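Local coordinates for Pre-mRNA splicing helicase-like protein (Chaetomium thermophilum, PDB 4RVQ) that is part of the spliceosomal helicase Brr2 and carries a noncanonical PWI domain that probably mediates protein or RNA contacts in pre-mRNA splicing, at residues W23-I28 / H36-K41; R30-A35 / Y76-L81. All blocks are in the same frame, centred on the assembly; numbering follows the deposited sequence.

Interaction 1. Residues W23-I28 / H36-K41; sequences WLQRQI and HIQHDK
Gln25 and Gln38 meet through their side-chain amides, the one hydrogen bond between the two helical segments. Gln25 NE2 donates to Gln38 OE1 at 3.0 Å, nearly straight at 168°, and meets a lone pair in the carbonyl plane. The donor's own amide lies almost square to that of its partner. With CG anti to the backbone N (chi1 -172°) and the chain extended beyond it, Gln25 carries its amide across to the neighbouring helix. Gln38 NE2 is bonded to Tyr32 O, so this amide is engaged at both ends. At the other end of its amide, Gln25 OE1 lies 3.7 Å from His39 CD2, at the ring edge and near its plane. An alanine in place of Gln25 would probably leave Gln38 OE1 without this donor and its amide less firmly oriented.

The segments belong to two consecutive helices of the PWI-like domain joined by a short loop; the segment axes pass 9.0 Å apart, their N-to-C directions 125° apart.

Apolar packing centres on buried Ile28. Its CG2 branch sits 4.1 Å from Gln38 CB and 4.0 Å from Lys41 CB, while CD1 reaches the backbone at Lys41 O, 3.7 Å away. The Lys41 amine turns to Leu73 O instead, and Thr42 continues the packing along helix 35-50.

Interaction 2. Residues R30-A35 / Y76-L81; sequences RVYPDA and YEHHEL
Val31 faces His78 across a small surface contact, the two side chains coming from opposite directions. One interaction is of the CH-pi kind: Val31 CG1 lies over one face of the imidazole, offset toward the rim on the side of NE2 and CE1. The modelled approach is tighter than a C-H can sit, and His78 has two conformers, so the detail is doubtful. A chi1 of 173° turns Val31 CG1 to the ring, while CG2, beside the backbone N, comes within 3.8 Å of His78 ND1 and also meets Leu81. The opposite face of the imidazole is covered by Glu77 CB.

The aromatic pairing is looser. The rings of Tyr32 and His78 have centroids 5.8 Å apart and planes inclined at 72°, an oblique meeting in which Tyr32 OH comes to 3.8 Å from His78 CD2. That hydroxyl is hydrogen-bonded to Asp75, and Lys41 makes a cation-pi contact with the same tyrosine.

Purely apolar packing adds Val31 CG2 against Leu81 CD2 at 4.3 Å; Phe74 touches both Leu81 and Tyr32.

These contacts join the loop linking helices 23-29 and 35-50 to the start of helix 79-87, where His78 occupies the N-cap position. Since no hydrogen bond crosses between the segments, the join depends on shape and on aliphatic and aromatic surfaces, while the polar tyrosine hydroxyl is satisfied by Asp75, just before His78's segment in the chain.

How the interactions relate
From the N terminus, the chain enters helix 23-29, turns through the loop at 30-35 and runs into helix 35-50; interaction 1 closes this short loop, with seven residues between its segments. The turn itself carries one side of interaction 2, whose far larger loop spans 40 residues, helix 63-73 among them, before reaching the start of helix 79-87. The segments therefore alternate along the chain, and the two contacts cross rather than nest. Their centres are about 9 Å apart, and they meet through Tyr32 and where Gln27 O packs 3.9 Å from Leu81 CD2. Together they tie helices 23-29 and 35-50, with the loop between them, to helix 79-87.

Interaction 1. Residues W23-I28 / H36-K41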
ATOM      1  N   TRP A  23       1.537  -4.158   7.441  1.00  5.29           N
ATOM      2  CA  TRP A  23       0.492  -4.691   6.578  1.00  5.67           C
ATOM      3  C   TRP A  23       1.038  -5.098   5.222  1.00  5.30           C
ATOM      4  O   TRP A  23       0.755  -6.187   4.729  1.00  6.01           O
ATOM      5  CB  TRP A  23      -0.604  -3.621   6.429  1.00  5.82           C
ATOM      6  CG  TRP A  23      -1.778  -4.057   5.538  1.00  6.21           C
ATOM      7  CD1 TRP A  23      -2.919  -4.699   5.957  1.00  7.11           C
ATOM      8  CD2 TRP A  23      -1.877  -3.942   4.117  1.00  6.37           C
ATOM      9  NE1 TRP A  23      -3.737  -4.950   4.880  1.00  7.48           N
ATOM     10  CE2 TRP A  23      -3.113  -4.514   3.735  1.00  6.85           C
ATOM     11  CE3 TRP A  23      -1.065  -3.405   3.129  1.00  6.55           C
ATOM     12  CZ2 TRP A  23      -3.551  -4.541   2.411  1.00  8.76           C
ATOM     13  CZ3 TRP A  23      -1.507  -3.444   1.795  1.00  7.45           C
ATOM     14  CH2 TRP A  23      -2.723  -4.013   1.466  1.00  7.74           C
ATOM     15  N   LEU A  24       1.820  -4.215   4.602  1.00  5.91           N
ATOM     16  CA  LEU A  24       2.338  -4.503   3.267  1.00  5.88           C
ATOM     17  C   LEU A  24       3.242  -5.727   3.304  1.00  5.93           C
ATOM     18  O   LEU A  24       3.152  -6.634   2.460  1.00  6.13           O
ATOM     19  CB  LEU A  24       3.045  -3.292   2.696  1.00  6.49           C
ATOM     20  CG  LEU A  24       3.708  -3.508   1.336  1.00  6.92           C
ATOM     21  CD1 LEU A  24       2.708  -3.959   0.271  1.00  7.51           C
ATOM     22  CD2 LEU A  24       4.449  -2.277   0.905  1.00  8.76           C
ATOM     23  N   GLN A  25       4.174  -5.754   4.274  1.00  6.12           N
ATOM     24  CA  GLN A  25       5.083  -6.871   4.418  1.00  6.43           C
ATOM     25  C   GLN A  25       4.320  -8.172   4.587  1.00  6.72           C
ATOM     26  O   GLN A  25       4.724  -9.216   4.052  1.00  6.99           O
ATOM     27  CB  GLN A  25       6.037  -6.600   5.574  1.00  6.72           C
ATOM     28  CG  GLN A  25       7.121  -7.644   5.639  1.00  7.17           C
ATOM     29  CD  GLN A  25       8.229  -7.326   6.620  1.00  8.14           C
ATOM     30  OE1 GLN A  25       8.418  -6.181   7.005  1.00  8.61           O
ATOM     31  NE2 GLN A  25       8.968  -8.339   6.998  1.00  9.12           N
ATOM     32  N   ARG A  26       3.216  -8.161   5.344  1.00  7.07           N
ATOM     33  CA  ARG A  26       2.412  -9.376   5.510  0.56  8.36           C
ATOM     34  C   ARG A  26       1.746  -9.792   4.232  1.00  7.94           C
ATOM     35  O   ARG A  26       1.668 -10.987   3.950  1.00 10.22           O
ATOM     36  CB  ARG A  26       1.317  -9.261   6.555  0.56  9.76           C
ATOM     37  CG  ARG A  26       1.794  -9.254   7.937  0.56  8.48           C
ATOM     38  CD  ARG A  26       0.647  -9.487   8.941  0.56  9.89           C
ATOM     39  NE  ARG A  26      -0.457  -8.539   8.799  0.56  8.64           N
ATOM     40  CZ  ARG A  26      -0.447  -7.281   9.234  0.56  7.87           C
ATOM     41  NH1 ARG A  26       0.598  -6.787   9.883  0.56  7.96           N
ATOM     42  NH2 ARG A  26      -1.494  -6.500   9.020  0.56  8.06           N
ATOM     43  N   GLN A  27       1.287  -8.839   3.422  1.00  7.77           N
ATOM     44  CA  GLN A  27       0.688  -9.258   2.154  0.62  8.27           C
ATOM     45  C   GLN A  27       1.742  -9.902   1.271  1.00  9.62           C
ATOM     46  O   GLN A  27       1.486 -10.915   0.623  1.00 11.65           O
ATOM     47  CB  GLN A  27       0.065  -8.094   1.401  0.62  8.39           C
ATOM     48  CG  GLN A  27      -0.834  -7.202   2.190  0.62  9.09           C
ATOM     49  CD  GLN A  27      -1.758  -7.978   3.116  0.62  7.96           C
ATOM     50  OE1 GLN A  27      -2.575  -8.777   2.645  0.62 10.37           O
ATOM     51  NE2 GLN A  27      -1.653  -7.741   4.430  0.62  8.97           N
ATOM     52  N   ILE A  28       2.929  -9.313   1.209  1.00  8.45           N
ATOM     53  CA  ILE A  28       4.005  -9.842   0.397  1.00  8.30           C
ATOM     54  C   ILE A  28       4.499 -11.170   0.961  1.00  8.60           C
ATOM     55  O   ILE A  28       4.800 -12.105   0.204  1.00  9.57           O
ATOM     56  CB  ILE A  28       5.130  -8.806   0.352  1.00  8.30           C
ATOM     57  CG1 ILE A  28       4.661  -7.588  -0.453  1.00  8.53           C
ATOM     58  CG2 ILE A  28       6.414  -9.434  -0.203  1.00  9.86           C
ATOM     59  CD1 ILE A  28       5.684  -6.436  -0.493  1.00  8.98           C
ATOM     60  N   HIS A  36      14.109 -12.151   4.719  1.00  9.22           N
ATOM     61  CA  HIS A  36      14.946 -11.181   4.030  1.00  9.26           C
ATOM     62  C   HIS A  36      14.300 -10.747   2.713  1.00  9.04           C
ATOM     63  O   HIS A  36      14.149  -9.558   2.458  1.00  8.93           O
ATOM     64  CB  HIS A  36      16.323 -11.797   3.815  1.00  8.82           C
ATOM     65  CG  HIS A  36      17.330 -10.865   3.242  1.00  9.40           C
ATOM     66  ND1 HIS A  36      18.625 -11.263   2.991  1.00  9.35           N
ATOM     67  CD2 HIS A  36      17.281  -9.553   2.937  1.00  9.44           C
ATOM     68  CE1 HIS A  36      19.320 -10.233   2.534  1.00  9.38           C
ATOM     69  NE2 HIS A  36      18.523  -9.184   2.485  1.00  9.45           N
ATOM     70  N   ILE A  37      13.898 -11.712   1.891  1.00  9.25           N
ATOM     71  CA  ILE A  37      13.313 -11.377   0.594  1.00  8.57           C
ATOM     72  C   ILE A  37      12.016 -10.587   0.767  1.00  8.01           C
ATOM     73  O   ILE A  37      11.802  -9.605   0.058  1.00  8.33           O
ATOM     74  CB  ILE A  37      13.159 -12.612  -0.267  1.00 10.62           C
ATOM     75  CG1 ILE A  37      14.579 -13.102  -0.677  1.00 12.73           C
ATOM     76  CG2 ILE A  37      12.291 -12.309  -1.512  1.00 10.73           C
ATOM     77  CD1 ILE A  37      14.635 -14.415  -1.251  1.00 13.98           C
ATOM     78  N   GLN A  38      11.133 -10.990   1.682  1.00  8.46           N
ATOM     79  CA  GLN A  38       9.889 -10.232   1.801  1.00  8.82           C
ATOM     80  C   GLN A  38      10.140  -8.811   2.246  1.00  7.87           C
ATOM     81  O   GLN A  38       9.411  -7.907   1.837  1.00  7.96           O
ATOM     82  CB  GLN A  38       8.867 -10.891   2.705  1.00  9.19           C
ATOM     83  CG  GLN A  38       9.253 -10.827   4.204  1.00  8.86           C
ATOM     84  CD  GLN A  38       8.329 -11.572   5.135  1.00  8.93           C
ATOM     85  OE1 GLN A  38       8.024 -11.065   6.206  1.00 10.96           O
ATOM     86  NE2 GLN A  38       7.926 -12.773   4.785  1.00 10.99           N
ATOM     87  N   HIS A  39      11.168  -8.600   3.073  1.00  8.05           N
ATOM     88  CA  HIS A  39      11.475  -7.258   3.512  1.00  8.34           C
ATOM     89  C   HIS A  39      12.043  -6.425   2.342  1.00  7.46           C
ATOM     90  O   HIS A  39      11.664  -5.263   2.168  1.00  7.99           O
ATOM     91  CB  HIS A  39      12.412  -7.241   4.707  1.00  9.18           C
ATOM     92  CG  HIS A  39      12.577  -5.855   5.243  1.00  9.10           C
ATOM     93  ND1 HIS A  39      13.560  -4.988   4.814  1.00 10.46           N
ATOM     94  CD2 HIS A  39      11.786  -5.127   6.070  1.00 10.39           C
ATOM     95  CE1 HIS A  39      13.410  -3.814   5.400  1.00 11.21           C
ATOM     96  NE2 HIS A  39      12.350  -3.874   6.180  1.00 11.27           N
ATOM     97  N   ASP A  40      12.958  -7.013   1.555  1.00  7.73           N
ATOM     98  CA  ASP A  40      13.436  -6.319   0.368  1.00  8.73           C
ATOM     99  C   ASP A  40      12.277  -5.882  -0.512  1.00  8.16           C
ATOM    100  O   ASP A  40      12.254  -4.751  -1.005  1.00  8.72           O
ATOM    101  CB  ASP A  40      14.299  -7.248  -0.483  1.00  8.23           C
ATOM    102  CG  ASP A  40      15.733  -7.420   0.000  1.00  9.50           C
ATOM    103  OD1 ASP A  40      16.165  -6.739   0.952  1.00 10.94           O
ATOM    104  OD2 ASP A  40      16.408  -8.280  -0.602  1.00 11.60           O
ATOM    105  N   LYS A  41      11.329  -6.796  -0.752  1.00  7.18           N
ATOM    106  CA  LYS A  41      10.238  -6.501  -1.652  1.00  7.37           C
ATOM    107  C   LYS A  41       9.307  -5.432  -1.072  1.00  7.04           C
ATOM    108  O   LYS A  41       8.706  -4.669  -1.823  1.00  7.71           O
ATOM    109  CB  LYS A  41       9.502  -7.772  -2.042  1.00  8.34           C
ATOM    110  CG  LYS A  41      10.363  -8.719  -2.906  1.00 10.97           C
ATOM    111  CD  LYS A  41       9.623  -9.819  -3.636  1.00 11.99           C
ATOM    112  CE  LYS A  41      10.498 -10.725  -4.443  1.00 12.84           C
ATOM    113  NZ  LYS A  41      11.175 -10.053  -5.598  1.00 12.30           N
TER

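Interaction 2. Residues R30-A35 / Y76-L81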
ATOM      1  N   ARG A  30       2.933 -13.556   2.327  1.00 11.84           N
ATOM      2  CA  ARG A  30       2.125 -14.711   1.975  1.00 13.84           C
ATOM      3  C   ARG A  30       2.612 -15.378   0.714  1.00 14.77           C
ATOM      4  O   ARG A  30       2.402 -16.570   0.544  1.00 18.45           O
ATOM      5  CB  ARG A  30       0.696 -14.291   1.790  1.00 18.03           C
ATOM      6  CG  ARG A  30       0.096 -13.899   3.097  1.00 23.00           C
ATOM      7  CD  ARG A  30      -1.394 -14.116   3.158  1.00 27.90           C
ATOM      8  NE  ARG A  30      -1.918 -13.476   4.357  1.00 31.26           N
ATOM      9  CZ  ARG A  30      -2.315 -12.203   4.407  1.00 33.53           C
ATOM     10  NH1 ARG A  30      -2.264 -11.443   3.313  1.00 34.30           N
ATOM     11  NH2 ARG A  30      -2.753 -11.672   5.548  1.00 33.55           N
ATOM     12  N   VAL A  31       3.277 -14.614  -0.160  1.00 13.80           N
ATOM     13  CA  VAL A  31       3.850 -15.109  -1.405  1.00 14.05           C
ATOM     14  C   VAL A  31       5.353 -15.409  -1.252  1.00 13.05           C
ATOM     15  O   VAL A  31       5.859 -16.325  -1.898  1.00 14.77           O
ATOM     16  CB  VAL A  31       3.683 -14.060  -2.559  1.00 17.11           C
ATOM     17  CG1 VAL A  31       4.427 -14.517  -3.790  1.00 19.64           C
ATOM     18  CG2 VAL A  31       2.253 -13.763  -2.854  1.00 20.51           C
ATOM     19  N   TYR A  32       6.052 -14.629  -0.436  1.00 11.06           N
ATOM     20  CA  TYR A  32       7.488 -14.739  -0.227  1.00 11.07           C
ATOM     21  C   TYR A  32       7.734 -14.937   1.265  1.00 11.47           C
ATOM     22  O   TYR A  32       7.909 -13.973   2.010  1.00 11.26           O
ATOM     23  CB  TYR A  32       8.191 -13.462  -0.708  1.00 12.02           C
ATOM     24  CG  TYR A  32       8.028 -13.248  -2.198  1.00 11.55           C
ATOM     25  CD1 TYR A  32       8.810 -13.945  -3.104  1.00 12.35           C
ATOM     26  CD2 TYR A  32       7.054 -12.405  -2.696  1.00 12.19           C
ATOM     27  CE1 TYR A  32       8.626 -13.792  -4.477  1.00 12.41           C
ATOM     28  CE2 TYR A  32       6.871 -12.241  -4.056  1.00 12.54           C
ATOM     29  CZ  TYR A  32       7.635 -12.942  -4.934  1.00 12.36           C
ATOM     30  OH  TYR A  32       7.451 -12.785  -6.286  1.00 13.49           O
ATOM     31  N   PRO A  33       7.727 -16.184   1.732  1.00 11.82           N
ATOM     32  CA  PRO A  33       7.844 -16.414   3.182  1.00 13.13           C
ATOM     33  C   PRO A  33       9.223 -16.111   3.766  1.00 12.93           C
ATOM     34  O   PRO A  33       9.334 -15.963   4.977  1.00 13.14           O
ATOM     35  CB  PRO A  33       7.528 -17.911   3.302  1.00 16.69           C
ATOM     36  CG  PRO A  33       7.917 -18.476   1.950  1.00 17.87           C
ATOM     37  CD  PRO A  33       7.484 -17.426   0.979  1.00 15.33           C
ATOM     38  N   ASP A  34      10.247 -15.991   2.944  1.00 11.65           N
ATOM     39  CA  ASP A  34      11.571 -15.696   3.470  1.00 11.72           C
ATOM     40  C   ASP A  34      11.611 -14.312   4.048  1.00 10.21           C
ATOM     41  O   ASP A  34      11.168 -13.352   3.419  1.00 10.17           O
ATOM     42  CB  ASP A  34      12.630 -15.820   2.376  1.00 13.51           C
ATOM     43  CG  ASP A  34      14.002 -15.528   2.897  1.00 13.86           C
ATOM     44  OD1 ASP A  34      14.521 -16.348   3.712  1.00 16.29           O
ATOM     45  OD2 ASP A  34      14.539 -14.468   2.549  1.00 13.23           O
ATOM     46  N   ALA A  35      12.152 -14.176   5.263  1.00 10.87           N
ATOM     47  CA  ALA A  35      12.135 -12.886   5.947  1.00 10.29           C
ATOM     48  C   ALA A  35      12.912 -11.820   5.194  1.00  9.78           C
ATOM     49  O   ALA A  35      12.468 -10.682   5.090  1.00 10.25           O
ATOM     50  CB  ALA A  35      12.658 -13.045   7.369  1.00 11.87           C
ATOM     51  N   TYR A  76       6.277 -11.640 -12.190  1.00  9.98           N
ATOM     52  CA  TYR A  76       5.292 -11.769 -13.284  1.00 10.13           C
ATOM     53  C   TYR A  76       4.172 -12.712 -12.895  1.00 10.55           C
ATOM     54  O   TYR A  76       3.453 -13.228 -13.772  1.00 12.79           O
ATOM     55  CB  TYR A  76       5.992 -12.168 -14.589  1.00  9.10           C
ATOM     56  CG  TYR A  76       7.147 -11.263 -14.942  1.00  9.44           C
ATOM     57  CD1 TYR A  76       6.935  -9.937 -15.220  1.00 10.03           C
ATOM     58  CD2 TYR A  76       8.460 -11.718 -14.905  1.00  8.67           C
ATOM     59  CE1 TYR A  76       7.954  -9.090 -15.489  1.00  9.28           C
ATOM     60  CE2 TYR A  76       9.499 -10.875 -15.188  1.00  9.59           C
ATOM     61  CZ  TYR A  76       9.253  -9.560 -15.466  1.00  9.71           C
ATOM     62  OH  TYR A  76      10.272  -8.703 -15.779  1.00 10.71           O
ATOM     63  N   GLU A  77       3.956 -12.843 -11.591  0.85  9.39           N
ATOM     64  CA  GLU A  77       2.843 -13.581 -11.088  0.85 10.01           C
ATOM     65  C   GLU A  77       2.142 -12.734 -10.016  0.85  9.03           C
ATOM     66  O   GLU A  77       2.487 -11.604  -9.755  0.85  9.26           O
ATOM     67  CB  GLU A  77       3.283 -14.924 -10.531  0.85 16.79           C
ATOM     68  CG  GLU A  77       3.757 -15.865 -11.637  0.85 24.28           C
ATOM     69  CD  GLU A  77       4.516 -17.055 -11.134  0.85 33.94           C
ATOM     70  OE1 GLU A  77       4.725 -17.170  -9.911  0.85 38.10           O
ATOM     71  OE2 GLU A  77       4.904 -17.876 -11.974  0.85 39.69           O
ATOM     72  N   HIS A  78       1.097 -13.289  -9.435  1.00 13.69           N
ATOM     73  CA  HIS A  78       0.465 -12.580  -8.332  0.62 14.57           C
ATOM     74  C   HIS A  78      -0.137 -11.238  -8.859  1.00 13.54           C
ATOM     75  O   HIS A  78      -0.088 -10.242  -8.136  1.00 12.32           O
ATOM     76  CB  HIS A  78       1.497 -12.310  -7.175  0.62 15.27           C
ATOM     77  CG  HIS A  78       2.442 -13.453  -6.910  0.62 15.87           C
ATOM     78  ND1 HIS A  78       2.008 -14.686  -6.481  0.62 17.14           N
ATOM     79  CD2 HIS A  78       3.785 -13.574  -7.080  0.62 17.74           C
ATOM     80  CE1 HIS A  78       3.034 -15.511  -6.376  0.62 19.67           C
ATOM     81  NE2 HIS A  78       4.128 -14.859  -6.731  0.62 21.04           N
ATOM     82  N   HIS A  79      -0.678 -11.196 -10.078  1.00 14.62           N
ATOM     83  CA  HIS A  79      -1.183  -9.933 -10.617  1.00 13.76           C
ATOM     84  C   HIS A  79      -2.298  -9.319  -9.766  1.00 11.79           C
ATOM     85  O   HIS A  79      -2.424  -8.099  -9.667  1.00 11.28           O
ATOM     86  CB  HIS A  79      -1.648 -10.049 -12.088  1.00 15.11           C
ATOM     87  CG  HIS A  79      -1.795  -8.713 -12.713  1.00 17.42           C
ATOM     88  ND1 HIS A  79      -0.740  -8.047 -13.300  1.00 19.77           N
ATOM     89  CD2 HIS A  79      -2.840  -7.852 -12.713  1.00 17.32           C
ATOM     90  CE1 HIS A  79      -1.154  -6.850 -13.692  1.00 19.11           C
ATOM     91  NE2 HIS A  79      -2.426  -6.717 -13.367  1.00 19.63           N
ATOM     92  N   GLU A  80      -3.119 -10.150  -9.159  1.00 13.03           N
ATOM     93  CA  GLU A  80      -4.181  -9.614  -8.304  0.60 11.98           C
ATOM     94  C   GLU A  80      -3.596  -8.802  -7.138  1.00 10.82           C
ATOM     95  O   GLU A  80      -4.123  -7.747  -6.768  1.00 10.71           O
ATOM     96  CB  GLU A  80      -5.117 -10.716  -7.804  0.60 13.33           C
ATOM     97  CG  GLU A  80      -5.978 -11.327  -8.908  0.60 16.85           C
ATOM     98  CD  GLU A  80      -7.113 -12.171  -8.373  0.60 21.89           C
ATOM     99  OE1 GLU A  80      -7.192 -12.396  -7.149  0.60 23.66           O
ATOM    100  OE2 GLU A  80      -7.943 -12.608  -9.193  0.60 23.96           O
ATOM    101  N   LEU A  81      -2.499  -9.278  -6.553  1.00 11.46           N
ATOM    102  CA  LEU A  81      -1.852  -8.542  -5.465  1.00 11.89           C
ATOM    103  C   LEU A  81      -1.270  -7.257  -6.028  1.00 10.49           C
ATOM    104  O   LEU A  81      -1.418  -6.177  -5.442  1.00 10.60           O
ATOM    105  CB  LEU A  81      -0.809  -9.419  -4.785  1.00 12.74           C
ATOM    106  CG  LEU A  81       0.016  -8.710  -3.716  1.00 14.97           C
ATOM    107  CD1 LEU A  81      -0.871  -8.078  -2.647  1.00 15.05           C
ATOM    108  CD2 LEU A  81       0.934  -9.713  -3.051  1.00 18.19           C
TER